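Local coordinates for protein pyroglutatmate porin OpdO (Pseudomonas aeruginosa, PDB 2Y0K) that probably forms a channel across the outer membrane that lets small solutes, perhaps including pyroglutamate, pass into the periplasm, at residues Y22-F27 against N35-A40; Q209-L214 against D229-R234; N246-A251 against Q267-D272. One frame throughout, in Å; residues are numbered along the deposited sequence.

How the contacts relate
All three contacts are antiparallel strand pairings in the wall of a porin barrel. Contact 2 and contact 3 are neighbours, with centres about 10 Å apart. Their strands 225-237 and 245-257 lie side by side, and Arg231 N to Gly250 O (2.7 Å) and Ala248 N to Ala233 O (2.9 Å) are probable hydrogen bonds between them. Both touch the same C8E detergent molecule of chain E. Contact 1 lies elsewhere on the wall, with its centre about 35 Å from that of contact 2 and about 32 Å from that of contact 3. It holds a separate C8E, of chain K. Contacts 1 and 2 stand on opposite sides of the chain's centre.

Contact 1: residues Y22-F27 against N35-A40; sequences YFNRDF and NADEWA. With C8E ((hydroxyethyloxy)tri(ethyloxy)octane), chain K.
Tyr22 and Asp37 both place CG anti to the backbone N, with chi1 at 176° and -160°. The two side chains thereby lean along the same face of the strand pair and meet on a diagonal. Tyr22 OH donates to Asp37 OD1 at 2.6 Å and uses the syn lone pair of that oxygen. The phenol and carboxylate planes are almost perpendicular, 89° apart. On its way to Asp37 the tyrosine ring passes the backbone of Glu38, and CD1 lies 3.1 Å from Glu38 O. Directly across from Tyr22 is Trp39, with Tyr22 CB 4.1 Å from Trp39 CD1.

The octyl tail of a C8E detergent runs over both aromatic side chains. Its C6 lies over the rim of one face of the Tyr22 ring. Its C7 sits above the centre of the indole of Trp39, whose NE1 is hydrogen-bonded to Asn20.

The backbones are antiparallel. Phe23 N to Glu38 O (2.8 Å) and Glu38 N to Phe23 O (2.9 Å) form a reciprocal pair. Toward the connecting loop, Arg25 N still hydrogen-bonds to Ala36 O (2.8 Å), but the return bond from Ala36 N is weak. The pairing joins strands 13-27 and 36-48 as a hairpin of the barrel wall. On the other face Arg25 and Glu38 form salt bridges with Glu378 and Arg129.

The detergent tail on the Tyr22 and Trp39 face is consistent with this being the lipid-facing side. The short phenol bond there would be expected to stabilise a negative charge on Asp37 beside an apolar tail.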
# COMPACT_ATOMS: atom_id res chain seq x y z
N TYR A 22 -13.60 -12.44 -5.59
CA TYR A 22 -13.97 -12.46 -7.00
C TYR A 22 -13.50 -11.19 -7.66
O TYR A 22 -13.67 -10.09 -7.13
CB TYR A 22 -15.48 -12.60 -7.19
CG TYR A 22 -15.87 -12.53 -8.65
CD1 TYR A 22 -15.43 -13.48 -9.56
CD2 TYR A 22 -16.65 -11.49 -9.13
CE1 TYR A 22 -15.77 -13.41 -10.89
CE2 TYR A 22 -17.00 -11.41 -10.47
CZ TYR A 22 -16.57 -12.37 -11.34
OH TYR A 22 -16.92 -12.29 -12.66
N PHE A 23 -12.91 -11.34 -8.83
CA PHE A 23 -12.28 -10.24 -9.51
C PHE A 23 -12.61 -10.29 -11.00
O PHE A 23 -12.46 -11.33 -11.63
CB PHE A 23 -10.78 -10.33 -9.28
CG PHE A 23 -9.97 -9.46 -10.19
CD1 PHE A 23 -9.56 -9.93 -11.42
CD2 PHE A 23 -9.61 -8.18 -9.81
CE1 PHE A 23 -8.81 -9.14 -12.26
CE2 PHE A 23 -8.85 -7.37 -10.64
CZ PHE A 23 -8.45 -7.85 -11.87
N ASN A 24 -13.05 -9.16 -11.55
CA ASN A 24 -13.46 -9.09 -12.96
C ASN A 24 -12.87 -7.89 -13.71
O ASN A 24 -13.00 -6.75 -13.26
CB ASN A 24 -14.97 -9.03 -13.06
CG ASN A 24 -15.46 -9.16 -14.47
OD1 ASN A 24 -15.79 -10.26 -14.92
ND2 ASN A 24 -15.50 -8.05 -15.20
N ARG A 25 -12.23 -8.16 -14.84
CA ARG A 25 -11.73 -7.09 -15.71
C ARG A 25 -12.35 -7.18 -17.11
O ARG A 25 -12.14 -8.16 -17.82
CB ARG A 25 -10.21 -7.13 -15.80
CG ARG A 25 -9.53 -6.50 -14.62
CD ARG A 25 -8.21 -5.86 -15.02
NE ARG A 25 -7.64 -5.10 -13.91
CZ ARG A 25 -6.50 -4.43 -13.96
NH1 ARG A 25 -5.78 -4.41 -15.08
NH2 ARG A 25 -6.07 -3.77 -12.89
N ASP A 26 -13.11 -6.15 -17.47
CA ASP A 26 -13.80 -6.11 -18.76
C ASP A 26 -13.26 -4.97 -19.65
O ASP A 26 -13.41 -3.79 -19.32
CB ASP A 26 -15.31 -5.98 -18.54
CG ASP A 26 -16.10 -5.88 -19.84
OD1 ASP A 26 -15.65 -6.43 -20.87
OD2 ASP A 26 -17.18 -5.24 -19.83
N PHE A 27 -12.62 -5.32 -20.76
CA PHE A 27 -12.02 -4.32 -21.64
C PHE A 27 -12.92 -3.87 -22.79
O PHE A 27 -13.61 -4.67 -23.41
CB PHE A 27 -10.69 -4.83 -22.22
CG PHE A 27 -9.60 -4.98 -21.19
CD1 PHE A 27 -9.52 -6.12 -20.41
CD2 PHE A 27 -8.67 -3.97 -21.00
CE1 PHE A 27 -8.52 -6.26 -19.46
CE2 PHE A 27 -7.67 -4.11 -20.05
CZ PHE A 27 -7.59 -5.25 -19.28
N ASN A 35 -9.88 -9.84 -21.44
CA ASN A 35 -10.81 -9.94 -20.31
C ASN A 35 -10.50 -11.07 -19.33
O ASN A 35 -10.57 -12.25 -19.67
CB ASN A 35 -12.24 -10.09 -20.81
CG ASN A 35 -12.80 -8.80 -21.35
OD1 ASN A 35 -13.91 -8.76 -21.88
ND2 ASN A 35 -12.03 -7.73 -21.21
N ALA A 36 -10.16 -10.69 -18.10
CA ALA A 36 -9.85 -11.64 -17.04
C ALA A 36 -10.95 -11.74 -15.98
O ALA A 36 -11.70 -10.79 -15.74
CB ALA A 36 -8.51 -11.31 -16.39
N ASP A 37 -11.01 -12.91 -15.36
CA ASP A 37 -12.04 -13.29 -14.41
C ASP A 37 -11.33 -14.22 -13.44
O ASP A 37 -10.52 -15.04 -13.85
CB ASP A 37 -13.12 -14.08 -15.14
CG ASP A 37 -14.43 -14.10 -14.40
OD1 ASP A 37 -14.75 -13.08 -13.76
OD2 ASP A 37 -15.15 -15.12 -14.48
N GLU A 38 -11.63 -14.11 -12.15
CA GLU A 38 -11.04 -15.01 -11.17
C GLU A 38 -11.89 -15.09 -9.91
O GLU A 38 -12.35 -14.08 -9.37
CB GLU A 38 -9.61 -14.58 -10.81
CG GLU A 38 -8.93 -15.52 -9.82
CD GLU A 38 -7.55 -15.04 -9.39
OE1 GLU A 38 -6.69 -14.81 -10.27
OE2 GLU A 38 -7.32 -14.91 -8.16
N TRP A 39 -12.09 -16.32 -9.44
CA TRP A 39 -12.74 -16.55 -8.16
C TRP A 39 -11.80 -17.41 -7.34
O TRP A 39 -11.37 -18.47 -7.79
CB TRP A 39 -14.08 -17.25 -8.36
CG TRP A 39 -14.89 -17.30 -7.12
CD1 TRP A 39 -14.76 -16.51 -6.01
CD2 TRP A 39 -15.97 -18.20 -6.84
NE1 TRP A 39 -15.69 -16.86 -5.07
CE2 TRP A 39 -16.45 -17.90 -5.55
CE3 TRP A 39 -16.58 -19.24 -7.55
CZ2 TRP A 39 -17.51 -18.59 -4.96
CZ3 TRP A 39 -17.63 -19.93 -6.97
CH2 TRP A 39 -18.08 -19.60 -5.68
N ALA A 40 -11.46 -16.95 -6.13
CA ALA A 40 -10.44 -17.61 -5.31
C ALA A 40 -10.74 -17.57 -3.82
O ALA A 40 -11.47 -16.69 -3.33
CB ALA A 40 -9.07 -17.02 -5.59
C1 C8E K . -15.56 -17.74 -12.86
C2 C8E K . -16.92 -17.97 -12.18
C3 C8E K . -17.11 -16.86 -11.14
C4 C8E K . -18.54 -16.75 -10.63
C5 C8E K . -18.59 -16.91 -9.11
C6 C8E K . -18.58 -15.56 -8.38
C7 C8E K . -19.12 -15.71 -6.96
C8 C8E K . -19.17 -14.38 -6.21
O9 C8E K . -18.43 -14.45 -5.01
C10 C8E K . -19.26 -14.46 -3.86

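Contact 2: residues Q209-L214 against D229-R234; sequences QTFAGL and DLRFAR. With C8E ((hydroxyethyloxy)tri(ethyloxy)octane), chain E.
Arg231 leans against Phe211, which sits diagonally across the strand pair. Its CB is 3.7 Å from Phe211 CE2. Its CG continues past the same ring, 4.0 Å from CE2 and a little farther from CZ of Phe211. CD still borders CE2 at 4.1 Å. Chi1 of -51° sets CG anti to the carbonyl carbon, and the chain then stays extended to NE, which carries the guanidinium beyond the ring. There NE donates to Asp229 OD1 at 3.1 Å and NH2 to Asp229 OD2 at 3.0 Å. This is a side-on salt bridge, with one nitrogen for each oxygen. Both oxygens lie near the guanidinium plane, yet they are met from above the carboxylate plane. NH1 is hydrogen-bonded elsewhere, and the group also makes a cation-pi contact with Tyr284.

Strands 207-219 and 225-237 form a beta hairpin in the wall of the OprD-family barrel. Arg231, Phe211 and Ala233 share one face, and loop residues such as Pro121 and Val286 pack against it, consistent with the channel side. Gly213 stands opposite Arg231 in a non-hydrogen-bonded pair. Having no side chain, it leaves room for the Phe211 ring, whose CZ is 3.7 Å from Gly213 CA. The ring turns an edge toward Ala233 CB.

Three hydrogen-bonded pairs hold the strands together: Thr210 with Arg234, Ala212 with Phe232, and Leu214 with Leu230. Each gives two backbone bonds. The side chains of these pairs lie on the other face, where a C8E detergent molecule binds. Its tail carbon C5 comes within 3.7 Å of Phe232 CB, and its glycol part passes Ala212 CB.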
# COMPACT_ATOMS: atom_id res chain seq x y z
N GLN A 209 15.85 7.63 -5.17
CA GLN A 209 14.70 8.50 -4.91
C GLN A 209 14.75 9.06 -3.51
O GLN A 209 15.16 8.40 -2.57
CB GLN A 209 13.41 7.72 -5.12
CG GLN A 209 12.14 8.54 -5.03
CD GLN A 209 10.93 7.70 -5.39
OE1 GLN A 209 10.80 6.57 -4.90
NE2 GLN A 209 10.06 8.22 -6.26
N THR A 210 14.32 10.31 -3.40
CA THR A 210 14.24 11.00 -2.13
C THR A 210 12.86 11.60 -2.01
O THR A 210 12.31 12.11 -2.98
CB THR A 210 15.30 12.11 -2.03
OG1 THR A 210 16.60 11.50 -2.04
CG2 THR A 210 15.14 12.90 -0.74
N PHE A 211 12.30 11.52 -0.81
CA PHE A 211 10.95 11.98 -0.54
C PHE A 211 10.92 12.96 0.64
O PHE A 211 11.55 12.72 1.67
CB PHE A 211 10.03 10.79 -0.22
CG PHE A 211 8.71 11.19 0.38
CD1 PHE A 211 8.58 11.36 1.76
CD2 PHE A 211 7.60 11.43 -0.43
CE1 PHE A 211 7.36 11.75 2.32
CE2 PHE A 211 6.38 11.81 0.13
CZ PHE A 211 6.26 11.97 1.51
N ALA A 212 10.19 14.06 0.47
CA ALA A 212 9.92 14.97 1.57
C ALA A 212 8.42 15.20 1.68
O ALA A 212 7.73 15.37 0.67
CB ALA A 212 10.65 16.29 1.39
N GLY A 213 7.92 15.19 2.91
CA GLY A 213 6.50 15.30 3.16
C GLY A 213 6.19 16.22 4.31
O GLY A 213 6.98 16.39 5.23
N LEU A 214 5.02 16.83 4.27
CA LEU A 214 4.58 17.65 5.37
C LEU A 214 3.12 17.34 5.54
O LEU A 214 2.37 17.36 4.58
CB LEU A 214 4.79 19.13 5.06
CG LEU A 214 4.71 20.11 6.23
CD1 LEU A 214 5.65 19.70 7.38
CD2 LEU A 214 5.00 21.53 5.74
N ASP A 229 -1.91 17.23 3.32
CA ASP A 229 -0.86 16.27 3.04
C ASP A 229 -0.11 16.71 1.78
O ASP A 229 -0.65 16.65 0.67
CB ASP A 229 -1.51 14.89 2.85
CG ASP A 229 -0.51 13.74 2.80
OD1 ASP A 229 0.66 13.96 2.42
OD2 ASP A 229 -0.90 12.59 3.12
N LEU A 230 1.13 17.18 1.96
CA LEU A 230 1.97 17.63 0.85
C LEU A 230 3.12 16.66 0.61
O LEU A 230 3.81 16.26 1.55
CB LEU A 230 2.55 19.01 1.14
CG LEU A 230 1.56 20.12 1.51
CD1 LEU A 230 2.33 21.41 1.79
CD2 LEU A 230 0.50 20.34 0.40
N ARG A 231 3.34 16.31 -0.65
CA ARG A 231 4.39 15.36 -1.00
C ARG A 231 5.26 15.84 -2.16
O ARG A 231 4.75 16.37 -3.15
CB ARG A 231 3.79 14.00 -1.36
CG ARG A 231 2.82 13.49 -0.30
CD ARG A 231 2.31 12.10 -0.60
NE ARG A 231 1.25 11.72 0.33
CZ ARG A 231 0.49 10.64 0.19
NH1 ARG A 231 0.66 9.82 -0.84
NH2 ARG A 231 -0.45 10.38 1.09
N PHE A 232 6.57 15.65 -2.02
CA PHE A 232 7.49 15.90 -3.12
C PHE A 232 8.56 14.83 -3.15
O PHE A 232 9.21 14.57 -2.13
CB PHE A 232 8.15 17.27 -3.01
CG PHE A 232 8.98 17.63 -4.21
CD1 PHE A 232 8.37 18.02 -5.40
CD2 PHE A 232 10.36 17.56 -4.17
CE1 PHE A 232 9.13 18.35 -6.51
CE2 PHE A 232 11.13 17.89 -5.29
CZ PHE A 232 10.51 18.28 -6.46
N ALA A 233 8.74 14.20 -4.31
CA ALA A 233 9.74 13.15 -4.47
C ALA A 233 10.51 13.36 -5.76
O ALA A 233 9.93 13.68 -6.81
CB ALA A 233 9.08 11.76 -4.48
N ARG A 234 11.82 13.18 -5.70
CA ARG A 234 12.62 13.27 -6.91
C ARG A 234 13.39 11.98 -7.08
O ARG A 234 13.92 11.45 -6.11
CB ARG A 234 13.59 14.45 -6.84
CG ARG A 234 14.42 14.67 -8.12
CD ARG A 234 15.53 15.70 -7.92
NE ARG A 234 16.11 16.14 -9.19
CZ ARG A 234 16.77 17.29 -9.35
NH1 ARG A 234 16.94 18.11 -8.32
NH2 ARG A 234 17.25 17.64 -10.54
C1 C8E E . 5.95 22.38 -7.04
C2 C8E E . 6.59 22.66 -5.68
C3 C8E E . 6.73 21.39 -4.85
C4 C8E E . 6.13 21.51 -3.45
C5 C8E E . 6.94 20.73 -2.42
C6 C8E E . 6.44 20.91 -0.98
C7 C8E E . 6.91 19.75 -0.10
C8 C8E E . 6.79 20.06 1.40
O9 C8E E . 7.68 19.27 2.17
C10 C8E E . 8.50 20.05 3.02
C11 C8E E . 9.40 19.13 3.82
O12 C8E E . 9.57 19.60 5.14

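Contact 3: residues N246-A251 against Q267-D272; sequences NRAFGA and QRISGD. With C8E ((hydroxyethyloxy)tri(ethyloxy)octane), chain E.
Ile269 sends its two branches to different residues of the facing strand. The CG1 branch points at Ala248, where CD1 lies 3.9 Å from Ala248 CB. The CG2 methyl meets Asn246, 3.5 Å from ND2. The Asn246 side chain runs at a slant to the isoleucine. With CG anti to the backbone N, chi1 167°, its amide leans over toward strand 260-270. ND2 donates to Asp273 O, just past the end of the second segment, so the amide ties the strand to the loop that follows.

Gln267 lies on the same face as Ile269 and Ala248, opposite Gly250. Its CG passes 3.8 Å from Phe249 O, and the chain then extends away from the wall. OE1 accepts from Asn287 N, while NE2 bonds to the carbonyls of Asp293 and Phe294. Both ends of this buried amide are thus satisfied by a loop.

The side chains of the other face mostly diverge. Phe249 and Arg268 form a hydrogen-bonded pair, but their ends part. The phenyl ring goes to Phe232 and to a C8E detergent molecule, with CD1 3.5 Å from its C4 and C1 over the rim of one face. Arg268 turns back on its own strand, and NH1 donates to Ile269 O at 3.1 Å. Arg247 and Ser270 touch through their CB atoms at 4.1 Å. Both of these pairs carry two backbone bonds, of which Ser270 N to Arg247 O is the shortest at 2.7 Å.

Detergent on one face and loops on the other are what a hairpin of an outer-membrane beta barrel displays, here strands 245-257 and 260-270 of an OprD-family porin.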
# COMPACT_ATOMS: atom_id res chain seq x y z
N ASN A 246 12.85 12.10 -12.75
CA ASN A 246 11.44 12.24 -12.41
C ASN A 246 11.21 13.05 -11.16
O ASN A 246 11.98 12.98 -10.20
CB ASN A 246 10.75 10.88 -12.27
CG ASN A 246 9.37 10.99 -11.63
OD1 ASN A 246 9.23 10.90 -10.40
ND2 ASN A 246 8.35 11.21 -12.45
N ARG A 247 10.12 13.82 -11.18
CA ARG A 247 9.66 14.54 -10.01
C ARG A 247 8.15 14.36 -9.86
O ARG A 247 7.40 14.30 -10.84
CB ARG A 247 10.03 16.02 -10.13
CG ARG A 247 11.52 16.23 -10.34
CD ARG A 247 11.83 17.56 -10.99
NE ARG A 247 11.73 18.66 -10.03
CZ ARG A 247 12.77 19.31 -9.52
NH1 ARG A 247 14.00 18.98 -9.89
NH2 ARG A 247 12.57 20.29 -8.64
N ALA A 248 7.71 14.25 -8.61
CA ALA A 248 6.29 14.09 -8.33
C ALA A 248 5.88 14.91 -7.13
O ALA A 248 6.39 14.73 -6.02
CB ALA A 248 5.95 12.61 -8.11
N PHE A 249 4.93 15.80 -7.35
CA PHE A 249 4.40 16.63 -6.30
C PHE A 249 2.95 16.24 -6.06
O PHE A 249 2.18 16.06 -7.01
CB PHE A 249 4.49 18.10 -6.70
CG PHE A 249 3.57 18.99 -5.92
CD1 PHE A 249 3.76 19.20 -4.56
CD2 PHE A 249 2.50 19.62 -6.54
CE1 PHE A 249 2.91 20.02 -3.84
CE2 PHE A 249 1.64 20.43 -5.81
CZ PHE A 249 1.86 20.63 -4.46
N GLY A 250 2.57 16.11 -4.80
CA GLY A 250 1.20 15.79 -4.46
C GLY A 250 0.67 16.65 -3.33
O GLY A 250 1.39 16.96 -2.39
N ALA A 251 -0.60 17.02 -3.42
CA ALA A 251 -1.29 17.70 -2.35
C ALA A 251 -2.66 17.05 -2.13
O ALA A 251 -3.47 16.97 -3.05
CB ALA A 251 -1.43 19.20 -2.67
N GLN A 267 -2.04 16.38 -8.16
CA GLN A 267 -0.80 15.67 -8.44
C GLN A 267 -0.18 16.10 -9.78
O GLN A 267 -0.87 16.30 -10.78
CB GLN A 267 -1.07 14.17 -8.43
CG GLN A 267 0.14 13.24 -8.55
CD GLN A 267 -0.20 11.80 -8.13
OE1 GLN A 267 -0.33 11.50 -6.93
NE2 GLN A 267 -0.37 10.90 -9.12
N ARG A 268 1.14 16.24 -9.80
CA ARG A 268 1.84 16.62 -11.02
C ARG A 268 3.16 15.87 -11.11
O ARG A 268 4.00 15.93 -10.21
CB ARG A 268 2.06 18.14 -11.09
CG ARG A 268 3.02 18.65 -12.20
CD ARG A 268 2.61 18.25 -13.62
NE ARG A 268 2.82 19.35 -14.58
CZ ARG A 268 3.75 19.38 -15.55
NH1 ARG A 268 4.57 18.36 -15.74
NH2 ARG A 268 3.83 20.45 -16.34
N ILE A 269 3.31 15.12 -12.19
CA ILE A 269 4.51 14.34 -12.41
C ILE A 269 5.34 15.09 -13.48
O ILE A 269 4.78 15.60 -14.45
CB ILE A 269 4.15 12.87 -12.81
CG1 ILE A 269 3.98 11.97 -11.57
CG2 ILE A 269 5.24 12.26 -13.64
CD1 ILE A 269 2.95 12.39 -10.55
N SER A 270 6.66 15.17 -13.29
CA SER A 270 7.55 15.97 -14.14
C SER A 270 8.83 15.24 -14.52
O SER A 270 9.22 14.25 -13.89
CB SER A 270 7.94 17.27 -13.42
OG SER A 270 6.92 18.23 -13.53
N GLY A 271 9.51 15.78 -15.54
CA GLY A 271 10.73 15.19 -16.04
C GLY A 271 10.47 14.24 -17.19
O GLY A 271 9.33 14.10 -17.64
N ASP A 272 11.52 13.58 -17.66
CA ASP A 272 11.42 12.66 -18.79
C ASP A 272 10.76 11.35 -18.45
O ASP A 272 10.25 10.66 -19.34
CB ASP A 272 12.82 12.38 -19.34
CG ASP A 272 13.52 13.64 -19.79
OD1 ASP A 272 12.85 14.49 -20.41
OD2 ASP A 272 14.73 13.79 -19.50
C1 C8E E . 5.95 22.38 -7.04
C2 C8E E . 6.59 22.66 -5.68
C3 C8E E . 6.73 21.39 -4.85
C4 C8E E . 6.13 21.51 -3.45
C5 C8E E . 6.94 20.73 -2.42
C6 C8E E . 6.44 20.91 -0.98
C7 C8E E . 6.91 19.75 -0.10
C8 C8E E . 6.79 20.06 1.40
O9 C8E E . 7.68 19.27 2.17
C10 C8E E . 8.50 20.05 3.02
C11 C8E E . 9.40 19.13 3.82
O12 C8E E . 9.57 19.60 5.14